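Local coordinates for protein motility-associated killing factor MakB (Vibrio cholerae serotype O1, PDB 6W1W) that appears to serve as one component of a three-part cytotoxin structurally similar to alpha-pore-forming toxins, and probably contributes to pore formation, at residues A[73-78]-A[118-123]; A[78-83]-A[281-286]; A[244-247]-A[253-256]. All coordinates share one frame; numbering follows the deposited sequence.

Contact 1 of 3, residues A[73-78]-A[118-123]; sequences FAQIIT and ITLTNE
Gln75 reaches from helix 69-90 across to Leu120 on helix 100-151, and this pair makes the closest contact between the two segments. The polar part of the meeting is an approach without a bond. Gln75 NE2 lies 3.0 Å from Leu120 O, but the angle is poor, and the pair does not count as a hydrogen bond.

The remaining contact is between the amide and hydrocarbon. NE2 of Gln75 sits 3.2 Å from Leu120 CB and 3.6 Å from Leu120 CD1, while Gln75 CD comes to 4.1 Å from Leu120 CB. The two side chains cross at about a right angle, the end of the glutamine passing over the root and one methyl branch of the leucine. Gln75 can span the gap because its CG stands anti to the backbone nitrogen (chi1 168°) and the chain runs straight on from there (chi2 -179°). The backbones are well apart, with Gln75 CA 8.3 Å from Leu120 CA.

Deeper packing flanks the pair. Ile76 and Thr121 approach each other without touching; Ile76 packs on Leu280 and Leu283 of helix 276-302, and Thr121 on Ser284 of the same helix. The hydroxyl of Thr121 is bonded to Asn117 O within its own helix.

The two segments run antiparallel as successive helices of the chain, and the disulfide Cys90-Cys106 joins the same two helices. Leu120 is exposed here and Gln75 partly so. The chemistry implies a surface meeting of the two arms of a helical hairpin through an extended amide lying across a leucine, with no directional bond between the segments.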
ATOM      1  N   PHE A  73      -0.534  -2.984  11.154  1.00141.34           N
ATOM      2  CA  PHE A  73       0.744  -2.311  10.934  1.00137.33           C
ATOM      3  C   PHE A  73       1.454  -2.034  12.254  1.00132.66           C
ATOM      4  O   PHE A  73       2.639  -2.346  12.410  1.00130.45           O
ATOM      5  CB  PHE A  73       0.530  -1.018  10.151  1.00147.00           C
ATOM      6  CG  PHE A  73       1.780  -0.212   9.963  1.00164.20           C
ATOM      7  CD1 PHE A  73       1.857   1.091  10.429  1.00181.72           C
ATOM      8  CD2 PHE A  73       2.886  -0.760   9.329  1.00158.68           C
ATOM      9  CE1 PHE A  73       3.006   1.838  10.262  1.00191.78           C
ATOM     10  CE2 PHE A  73       4.040  -0.019   9.159  1.00167.00           C
ATOM     11  CZ  PHE A  73       4.099   1.283   9.626  1.00186.83           C
ATOM     12  N   ALA A  74       0.741  -1.451  13.223  1.00138.47           N
ATOM     13  CA  ALA A  74       1.316  -1.270  14.553  1.00139.12           C
ATOM     14  C   ALA A  74       1.675  -2.604  15.193  1.00142.33           C
ATOM     15  O   ALA A  74       2.564  -2.663  16.051  1.00143.76           O
ATOM     16  CB  ALA A  74       0.345  -0.501  15.447  1.00137.81           C
ATOM     17  N   GLN A  75       0.994  -3.680  14.800  1.00135.36           N
ATOM     18  CA  GLN A  75       1.297  -4.988  15.370  1.00139.07           C
ATOM     19  C   GLN A  75       2.620  -5.532  14.846  1.00139.16           C
ATOM     20  O   GLN A  75       3.359  -6.189  15.586  1.00139.38           O
ATOM     21  CB  GLN A  75       0.146  -5.951  15.071  1.00156.07           C
ATOM     22  CG  GLN A  75       0.407  -7.427  15.337  1.00161.88           C
ATOM     23  CD  GLN A  75      -0.792  -8.291  14.977  1.00161.43           C
ATOM     24  OE1 GLN A  75      -1.934  -7.947  15.287  1.00151.52           O
ATOM     25  NE2 GLN A  75      -0.539  -9.404  14.294  1.00157.70           N
ATOM     26  N   ILE A  76       2.949  -5.252  13.583  1.00133.09           N
ATOM     27  CA  ILE A  76       4.219  -5.696  13.019  1.00127.70           C
ATOM     28  C   ILE A  76       5.351  -4.721  13.342  1.00116.54           C
ATOM     29  O   ILE A  76       6.497  -5.145  13.533  1.00 93.03           O
ATOM     30  CB  ILE A  76       4.058  -5.906  11.503  1.00113.53           C
ATOM     31  CG1 ILE A  76       3.266  -7.194  11.242  1.00111.78           C
ATOM     32  CG2 ILE A  76       5.406  -5.954  10.817  1.00 95.36           C
ATOM     33  CD1 ILE A  76       3.012  -7.479   9.787  1.00104.86           C
ATOM     34  N   ILE A  77       5.052  -3.424  13.424  1.00130.75           N
ATOM     35  CA  ILE A  77       6.032  -2.457  13.914  1.00140.51           C
ATOM     36  C   ILE A  77       6.514  -2.864  15.300  1.00139.75           C
ATOM     37  O   ILE A  77       7.712  -3.061  15.531  1.00152.76           O
ATOM     38  CB  ILE A  77       5.433  -1.038  13.931  1.00143.63           C
ATOM     39  CG1 ILE A  77       5.251  -0.495  12.509  1.00143.99           C
ATOM     40  CG2 ILE A  77       6.294  -0.096  14.779  1.00127.09           C
ATOM     41  CD1 ILE A  77       6.494   0.097  11.904  1.00134.76           C
ATOM     42  N   THR A  78       5.576  -3.018  16.238  1.00120.79           N
ATOM     43  CA  THR A  78       5.942  -3.310  17.618  1.00130.74           C
ATOM     44  C   THR A  78       6.541  -4.703  17.785  1.00128.58           C
ATOM     45  O   THR A  78       7.208  -4.956  18.796  1.00132.57           O
ATOM     46  CB  THR A  78       4.723  -3.149  18.531  1.00142.14           C
ATOM     47  OG1 THR A  78       5.152  -3.058  19.895  1.00147.54           O
ATOM     48  CG2 THR A  78       3.778  -4.336  18.389  1.00147.85           C
ATOM     49  N   ILE A 118       5.690 -15.037  14.884  1.00104.50           N
ATOM     50  CA  ILE A 118       5.451 -15.747  13.628  1.00106.97           C
ATOM     51  C   ILE A 118       3.975 -16.094  13.470  1.00115.89           C
ATOM     52  O   ILE A 118       3.434 -16.045  12.361  1.00130.70           O
ATOM     53  CB  ILE A 118       6.351 -16.993  13.525  1.00 93.86           C
ATOM     54  CG1 ILE A 118       5.852 -17.943  12.437  1.00102.06           C
ATOM     55  CG2 ILE A 118       6.438 -17.716  14.836  1.00 94.38           C
ATOM     56  CD1 ILE A 118       6.734 -19.154  12.239  1.00 97.54           C
ATOM     57  N   THR A 119       3.295 -16.429  14.567  1.00115.68           N
ATOM     58  CA  THR A 119       1.864 -16.706  14.484  1.00132.36           C
ATOM     59  C   THR A 119       1.090 -15.471  14.035  1.00126.47           C
ATOM     60  O   THR A 119       0.373 -15.504  13.029  1.00127.22           O
ATOM     61  CB  THR A 119       1.351 -17.218  15.831  1.00129.79           C
ATOM     62  OG1 THR A 119       1.745 -18.587  16.006  1.00122.03           O
ATOM     63  CG2 THR A 119      -0.166 -17.122  15.896  1.00112.75           C
ATOM     64  N   LEU A 120       1.238 -14.360  14.761  1.00126.65           N
ATOM     65  CA  LEU A 120       0.489 -13.150  14.436  1.00148.20           C
ATOM     66  C   LEU A 120       0.873 -12.566  13.080  1.00140.04           C
ATOM     67  O   LEU A 120       0.137 -11.726  12.551  1.00139.98           O
ATOM     68  CB  LEU A 120       0.681 -12.105  15.539  1.00167.36           C
ATOM     69  CG  LEU A 120      -0.256 -12.174  16.751  1.00159.41           C
ATOM     70  CD1 LEU A 120      -1.720 -12.115  16.314  1.00145.16           C
ATOM     71  CD2 LEU A 120       0.011 -13.409  17.608  1.00147.75           C
ATOM     72  N   THR A 121       2.002 -12.989  12.506  1.00137.41           N
ATOM     73  CA  THR A 121       2.333 -12.589  11.140  1.00121.59           C
ATOM     74  C   THR A 121       1.524 -13.390  10.127  1.00130.10           C
ATOM     75  O   THR A 121       0.927 -12.820   9.208  1.00138.70           O
ATOM     76  CB  THR A 121       3.831 -12.762  10.872  1.00115.09           C
ATOM     77  OG1 THR A 121       4.575 -11.797  11.624  1.00126.22           O
ATOM     78  CG2 THR A 121       4.136 -12.585   9.391  1.00105.29           C
ATOM     79  N   ASN A 122       1.490 -14.716  10.285  1.00129.01           N
ATOM     80  CA  ASN A 122       0.741 -15.553   9.353  1.00128.72           C
ATOM     81  C   ASN A 122      -0.756 -15.284   9.425  1.00138.82           C
ATOM     82  O   ASN A 122      -1.466 -15.482   8.431  1.00146.76           O
ATOM     83  CB  ASN A 122       1.028 -17.028   9.622  1.00131.10           C
ATOM     84  CG  ASN A 122       2.443 -17.417   9.247  1.00142.65           C
ATOM     85  OD1 ASN A 122       3.047 -16.812   8.359  1.00150.19           O
ATOM     86  ND2 ASN A 122       2.981 -18.429   9.921  1.00128.89           N
ATOM     87  N   GLU A 123      -1.255 -14.847  10.581  1.00138.95           N
ATOM     88  CA  GLU A 123      -2.648 -14.423  10.660  1.00135.75           C
ATOM     89  C   GLU A 123      -2.858 -13.069   9.997  1.00135.16           C
ATOM     90  O   GLU A 123      -3.939 -12.805   9.460  1.00143.73           O
ATOM     91  CB  GLU A 123      -3.114 -14.379  12.117  1.00143.50           C
ATOM     92  CG  GLU A 123      -3.200 -15.750  12.774  1.00158.22           C
ATOM     93  CD  GLU A 123      -3.850 -15.704  14.143  1.00165.08           C
ATOM     94  OE1 GLU A 123      -4.198 -14.596  14.608  1.00165.25           O
ATOM     95  OE2 GLU A 123      -4.013 -16.782  14.752  1.00163.14           O
TER

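Contact 2 of 3, residues A[78-83]-A[281-286]; sequences TSFINY and PALSLL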
ATOM      1  N   THR A  78       5.576  -3.018  16.238  1.00120.79           N
ATOM      2  CA  THR A  78       5.942  -3.310  17.618  1.00130.74           C
ATOM      3  C   THR A  78       6.541  -4.703  17.785  1.00128.58           C
ATOM      4  O   THR A  78       7.208  -4.956  18.796  1.00132.57           O
ATOM      5  CB  THR A  78       4.723  -3.149  18.531  1.00142.14           C
ATOM      6  OG1 THR A  78       5.152  -3.058  19.895  1.00147.54           O
ATOM      7  CG2 THR A  78       3.778  -4.336  18.389  1.00147.85           C
ATOM      8  N   SER A  79       6.336  -5.608  16.822  1.00110.00           N
ATOM      9  CA  SER A  79       6.877  -6.957  16.966  1.00109.14           C
ATOM     10  C   SER A  79       8.400  -6.958  16.904  1.00132.26           C
ATOM     11  O   SER A  79       9.046  -7.760  17.589  1.00134.03           O
ATOM     12  CB  SER A  79       6.295  -7.884  15.898  1.00 95.88           C
ATOM     13  OG  SER A  79       6.790  -7.578  14.608  1.00114.53           O
ATOM     14  N   PHE A  80       8.988  -6.066  16.104  1.00135.02           N
ATOM     15  CA  PHE A  80      10.442  -5.981  16.028  1.00114.88           C
ATOM     16  C   PHE A  80      11.018  -5.085  17.116  1.00112.11           C
ATOM     17  O   PHE A  80      12.162  -5.289  17.540  1.00104.03           O
ATOM     18  CB  PHE A  80      10.870  -5.477  14.648  1.00104.52           C
ATOM     19  CG  PHE A  80      10.753  -6.509  13.563  1.00108.25           C
ATOM     20  CD1 PHE A  80       9.568  -6.672  12.865  1.00108.44           C
ATOM     21  CD2 PHE A  80      11.832  -7.316  13.239  1.00112.25           C
ATOM     22  CE1 PHE A  80       9.458  -7.623  11.865  1.00111.33           C
ATOM     23  CE2 PHE A  80      11.728  -8.265  12.241  1.00110.07           C
ATOM     24  CZ  PHE A  80      10.539  -8.419  11.553  1.00108.24           C
ATOM     25  N   ILE A  81      10.251  -4.097  17.580  1.00107.64           N
ATOM     26  CA  ILE A  81      10.727  -3.228  18.650  1.00121.63           C
ATOM     27  C   ILE A  81      10.718  -3.962  19.984  1.00140.89           C
ATOM     28  O   ILE A  81      11.712  -3.957  20.720  1.00148.75           O
ATOM     29  CB  ILE A  81       9.884  -1.941  18.707  1.00120.68           C
ATOM     30  CG1 ILE A  81      10.106  -1.107  17.444  1.00132.97           C
ATOM     31  CG2 ILE A  81      10.221  -1.138  19.950  1.00107.47           C
ATOM     32  CD1 ILE A  81       9.287   0.163  17.408  1.00133.22           C
ATOM     33  N   ASN A  82       9.596  -4.609  20.314  1.00142.57           N
ATOM     34  CA  ASN A  82       9.508  -5.343  21.572  1.00141.06           C
ATOM     35  C   ASN A  82      10.488  -6.510  21.613  1.00126.89           C
ATOM     36  O   ASN A  82      11.034  -6.825  22.678  1.00126.38           O
ATOM     37  CB  ASN A  82       8.075  -5.836  21.795  1.00146.48           C
ATOM     38  CG  ASN A  82       7.939  -6.719  23.030  1.00150.52           C
ATOM     39  OD1 ASN A  82       8.041  -6.242  24.163  1.00153.76           O
ATOM     40  ND2 ASN A  82       7.687  -8.008  22.816  1.00134.83           N
ATOM     41  N   TYR A  83      10.736  -7.157  20.471  1.00100.63           N
ATOM     42  CA  TYR A  83      11.624  -8.316  20.478  1.00 99.27           C
ATOM     43  C   TYR A  83      13.060  -7.919  20.801  1.00113.77           C
ATOM     44  O   TYR A  83      13.762  -8.644  21.515  1.00106.30           O
ATOM     45  CB  TYR A  83      11.568  -9.053  19.142  1.00 93.59           C
ATOM     46  CG  TYR A  83      12.437 -10.292  19.129  1.00 99.06           C
ATOM     47  CD1 TYR A  83      12.040 -11.451  19.783  1.00108.78           C
ATOM     48  CD2 TYR A  83      13.662 -10.299  18.480  1.00103.41           C
ATOM     49  CE1 TYR A  83      12.836 -12.585  19.784  1.00109.54           C
ATOM     50  CE2 TYR A  83      14.463 -11.428  18.474  1.00117.33           C
ATOM     51  CZ  TYR A  83      14.047 -12.568  19.126  1.00119.41           C
ATOM     52  OH  TYR A  83      14.848 -13.688  19.117  1.00112.65           O
ATOM     53  N   PRO A 281       4.979 -13.539   4.014  1.00105.72           N
ATOM     54  CA  PRO A 281       5.573 -14.853   4.319  1.00112.77           C
ATOM     55  C   PRO A 281       7.084 -14.811   4.445  1.00112.04           C
ATOM     56  O   PRO A 281       7.649 -15.554   5.259  1.00110.23           O
ATOM     57  CB  PRO A 281       5.125 -15.729   3.140  1.00112.68           C
ATOM     58  CG  PRO A 281       4.762 -14.771   2.061  1.00116.67           C
ATOM     59  CD  PRO A 281       4.193 -13.583   2.769  1.00108.88           C
ATOM     60  N   ALA A 282       7.762 -13.967   3.665  1.00124.05           N
ATOM     61  CA  ALA A 282       9.200 -13.807   3.849  1.00118.01           C
ATOM     62  C   ALA A 282       9.515 -13.155   5.189  1.00113.21           C
ATOM     63  O   ALA A 282      10.564 -13.434   5.782  1.00105.39           O
ATOM     64  CB  ALA A 282       9.790 -12.995   2.699  1.00111.88           C
ATOM     65  N   LEU A 283       8.619 -12.299   5.687  1.00108.53           N
ATOM     66  CA  LEU A 283       8.796 -11.748   7.026  1.00111.35           C
ATOM     67  C   LEU A 283       8.516 -12.800   8.094  1.00115.74           C
ATOM     68  O   LEU A 283       9.196 -12.842   9.127  1.00114.51           O
ATOM     69  CB  LEU A 283       7.892 -10.533   7.223  1.00106.63           C
ATOM     70  CG  LEU A 283       8.227  -9.665   8.438  1.00113.26           C
ATOM     71  CD1 LEU A 283       9.141  -8.510   8.031  1.00112.53           C
ATOM     72  CD2 LEU A 283       6.964  -9.164   9.129  1.00108.03           C
ATOM     73  N   SER A 284       7.510 -13.649   7.872  1.00121.48           N
ATOM     74  CA  SER A 284       7.263 -14.758   8.790  1.00125.18           C
ATOM     75  C   SER A 284       8.436 -15.727   8.796  1.00116.75           C
ATOM     76  O   SER A 284       8.854 -16.202   9.858  1.00108.96           O
ATOM     77  CB  SER A 284       5.969 -15.484   8.411  1.00122.47           C
ATOM     78  OG  SER A 284       6.191 -16.872   8.222  1.00105.87           O
ATOM     79  N   LEU A 285       8.987 -16.023   7.615  1.00112.95           N
ATOM     80  CA  LEU A 285      10.173 -16.869   7.541  1.00112.65           C
ATOM     81  C   LEU A 285      11.344 -16.257   8.297  1.00109.15           C
ATOM     82  O   LEU A 285      12.214 -16.987   8.783  1.00104.58           O
ATOM     83  CB  LEU A 285      10.551 -17.117   6.080  1.00112.91           C
ATOM     84  CG  LEU A 285      11.823 -17.931   5.819  1.00121.59           C
ATOM     85  CD1 LEU A 285      11.701 -19.340   6.386  1.00119.55           C
ATOM     86  CD2 LEU A 285      12.152 -17.970   4.333  1.00129.49           C
ATOM     87  N   LEU A 286      11.380 -14.927   8.412  1.00111.50           N
ATOM     88  CA  LEU A 286      12.444 -14.280   9.172  1.00113.42           C
ATOM     89  C   LEU A 286      12.395 -14.692  10.637  1.00120.22           C
ATOM     90  O   LEU A 286      13.423 -15.038  11.233  1.00119.51           O
ATOM     91  CB  LEU A 286      12.345 -12.761   9.041  1.00109.85           C
ATOM     92  CG  LEU A 286      13.427 -12.029   9.835  1.00107.44           C
ATOM     93  CD1 LEU A 286      14.775 -12.552   9.402  1.00109.48           C
ATOM     94  CD2 LEU A 286      13.340 -10.522   9.646  1.00 99.77           C
TER
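Leu285 N bonds to Pro281 O at 2.7 Å, closing the helical turn from which Leu283 and Leu286 reach the ring of Phe80. No polar group joins the two segments; the contact is purely apolar. Phe80 and Leu283 come from opposite directions, and the leucine meets the far end of the ring, with Leu283 CD1 3.8 Å from Phe80 CZ. Its other methyl, Leu283 CD2, lies 4.0 Å from Phe80 CE1. Leu286 comes instead to the ring's edge, near its plane, placing CD2 3.8 Å from Phe80 CE2. In both leucines CG stands anti to the backbone nitrogen (chi1 179° for Leu286), which carries the branches out toward the phenylalanine. Spaced three residues apart, the two leucines occupy neighbouring turns and touch the ring at different atoms.

Trp287 adds a second aromatic ring beside Phe80. Ile326 and Val330 of helix 316-333 and Leu16 of helix 9-35 also pack on Phe80, whose ring therefore meets three other helices. The two segments run in roughly the same direction. Such a buried aromatic shared among long helices is part of the hydrophobic core of an elongated helical bundle, consistent with the protein's structural similarity to alpha-pore-forming toxins.

Contact 3 of 3, residues A[244-247]-A[253-256]; sequences QLQT and AQAA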
ATOM      1  N   GLN A 244      -9.573  17.408 -25.913  1.00110.06           N
ATOM      2  CA  GLN A 244      -9.940  17.232 -27.312  1.00111.24           C
ATOM      3  C   GLN A 244     -10.813  16.001 -27.502  1.00110.65           C
ATOM      4  O   GLN A 244     -11.786  16.033 -28.264  1.00112.65           O
ATOM      5  CB  GLN A 244      -8.679  17.126 -28.172  1.00140.17           C
ATOM      6  CG  GLN A 244      -8.630  18.091 -29.342  1.00143.78           C
ATOM      7  CD  GLN A 244      -8.726  19.535 -28.899  1.00138.13           C
ATOM      8  OE1 GLN A 244      -9.395  20.346 -29.539  1.00132.19           O
ATOM      9  NE2 GLN A 244      -8.057  19.866 -27.798  1.00133.10           N
ATOM     10  N   LEU A 245     -10.481  14.907 -26.816  1.00126.60           N
ATOM     11  CA  LEU A 245     -11.212  13.663 -27.024  1.00115.63           C
ATOM     12  C   LEU A 245     -12.634  13.744 -26.475  1.00109.86           C
ATOM     13  O   LEU A 245     -13.565  13.195 -27.075  1.00108.01           O
ATOM     14  CB  LEU A 245     -10.449  12.507 -26.383  1.00110.06           C
ATOM     15  CG  LEU A 245      -9.077  12.213 -27.002  1.00107.48           C
ATOM     16  CD1 LEU A 245      -8.313  11.166 -26.206  1.00105.47           C
ATOM     17  CD2 LEU A 245      -9.236  11.770 -28.441  1.00111.01           C
ATOM     18  N   GLN A 246     -12.825  14.437 -25.347  1.00111.00           N
ATOM     19  CA  GLN A 246     -14.132  14.511 -24.698  1.00126.12           C
ATOM     20  C   GLN A 246     -15.081  15.465 -25.413  1.00122.08           C
ATOM     21  O   GLN A 246     -16.095  15.878 -24.845  1.00118.07           O
ATOM     22  CB  GLN A 246     -13.994  14.946 -23.241  1.00100.83           C
ATOM     23  CG  GLN A 246     -13.494  13.891 -22.286  1.00 97.89           C
ATOM     24  CD  GLN A 246     -13.522  14.396 -20.866  1.00 95.54           C
ATOM     25  OE1 GLN A 246     -12.595  14.167 -20.088  1.00 98.19           O
ATOM     26  NE2 GLN A 246     -14.587  15.107 -20.522  1.00 96.01           N
ATOM     27  N   THR A 247     -14.751  15.841 -26.644  1.00114.66           N
ATOM     28  CA  THR A 247     -15.623  16.665 -27.461  1.00122.32           C
ATOM     29  C   THR A 247     -16.146  15.929 -28.681  1.00124.97           C
ATOM     30  O   THR A 247     -17.012  16.461 -29.382  1.00124.30           O
ATOM     31  CB  THR A 247     -14.889  17.939 -27.907  1.00122.37           C
ATOM     32  OG1 THR A 247     -13.712  17.582 -28.648  1.00118.85           O
ATOM     33  CG2 THR A 247     -14.493  18.787 -26.696  1.00112.58           C
ATOM     34  N   ALA A 253     -21.525   8.517 -23.452  1.00107.74           N
ATOM     35  CA  ALA A 253     -20.278   7.888 -23.869  1.00108.05           C
ATOM     36  C   ALA A 253     -19.086   8.436 -23.096  1.00112.39           C
ATOM     37  O   ALA A 253     -18.150   7.689 -22.784  1.00105.60           O
ATOM     38  CB  ALA A 253     -20.076   8.077 -25.372  1.00110.41           C
ATOM     39  N   GLN A 254     -19.097   9.730 -22.776  1.00114.28           N
ATOM     40  CA  GLN A 254     -18.038  10.278 -21.935  1.00116.34           C
ATOM     41  C   GLN A 254     -18.075   9.655 -20.546  1.00114.11           C
ATOM     42  O   GLN A 254     -17.048   9.194 -20.035  1.00 92.91           O
ATOM     43  CB  GLN A 254     -18.163  11.799 -21.843  1.00118.56           C
ATOM     44  CG  GLN A 254     -17.734  12.541 -23.098  1.00119.72           C
ATOM     45  CD  GLN A 254     -18.056  14.020 -23.026  1.00115.73           C
ATOM     46  OE1 GLN A 254     -17.503  14.750 -22.200  1.00100.74           O
ATOM     47  NE2 GLN A 254     -18.968  14.468 -23.882  1.00105.02           N
ATOM     48  N   ALA A 255     -19.261   9.625 -19.929  1.00122.37           N
ATOM     49  CA  ALA A 255     -19.401   9.005 -18.614  1.00111.23           C
ATOM     50  C   ALA A 255     -19.058   7.525 -18.665  1.00103.41           C
ATOM     51  O   ALA A 255     -18.458   6.986 -17.727  1.00 89.47           O
ATOM     52  CB  ALA A 255     -20.819   9.201 -18.083  1.00 97.05           C
ATOM     53  N   ALA A 256     -19.435   6.849 -19.753  1.00 93.54           N
ATOM     54  CA  ALA A 256     -19.085   5.440 -19.895  1.00100.23           C
ATOM     55  C   ALA A 256     -17.575   5.266 -19.968  1.00101.62           C
ATOM     56  O   ALA A 256     -17.004   4.392 -19.302  1.00 91.26           O
ATOM     57  CB  ALA A 256     -19.760   4.852 -21.135  1.00 96.19           C
TER
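Gln254 lays the end of its side chain against the backbone carbonyl of Gln246, with CD of Gln254 3.3 Å from O of Gln246. This overlap is packing and not bonding. Gln254 OE1 stands 3.2 Å from Gln246 O, two acceptors facing each other, and Gln254 NE2 is also close to that oxygen but at a poor angle.

The bond that does cross the contact joins the two amides: Gln246 NE2 donates to Gln254 OE1 over 3.4 Å, a weak bond despite a fairly straight N-H...O angle of 152°. The side chains cross at about a right angle and their amide planes are turned 46° apart. Both extend beyond CG; in Gln254 that carbon lies beside its backbone nitrogen (chi1 -74°) and the extended chain brings the amide to Gln246. Gln246 CB also lies 3.7 Å from Gln254 OE1.

Stronger partners fix the Gln254 amide from outside. Its NE2 bonds to Ala249 O in the connecting turn, and its OE1 accepts from Val204 N, just beyond strand 193-203, so that oxygen takes one good donor, Val204 N, and one weak one. Gln246 NE2 in turn makes a weak bond to Gly202 O in that strand. This buried pair of amides is thereby met by backbone groups from two parts of the chain.

Gln246 is the first residue to leave helical geometry after helix 233-245. The arrangement is a short link between consecutive helices, 233-245 and 251-270, in which Gln254, near the start of the second, turns its amide back to bond Ala249 O in the link. The same glutamines tie this corner to the end of a beta hairpin, strands 193-203 and 209-220, in a region consistent with the head domain of alpha-pore-forming toxin relatives.

In the fold
Contacts 1 and 2 belong to one neighbourhood, their centres about 7 Å apart; contact 3 lies on the other side of the chain's centre, about 46 and 49 Å from them between centres. The first two share Thr78 and helix 69-90, which faces helix 100-151 at the surface and helix 276-302 in the buried core. A weak hydrogen bond between Asn122 OD1 and Ser284 OG joins segment 118-123 of contact 1 to segment 281-286 of contact 2. Chemistry follows place: an unbonded amide over a leucine outside, aromatic and aliphatic packing inside. Contact 3 is buried too, yet polar, its amides meeting backbone groups at the link and beside the end of strand 193-203.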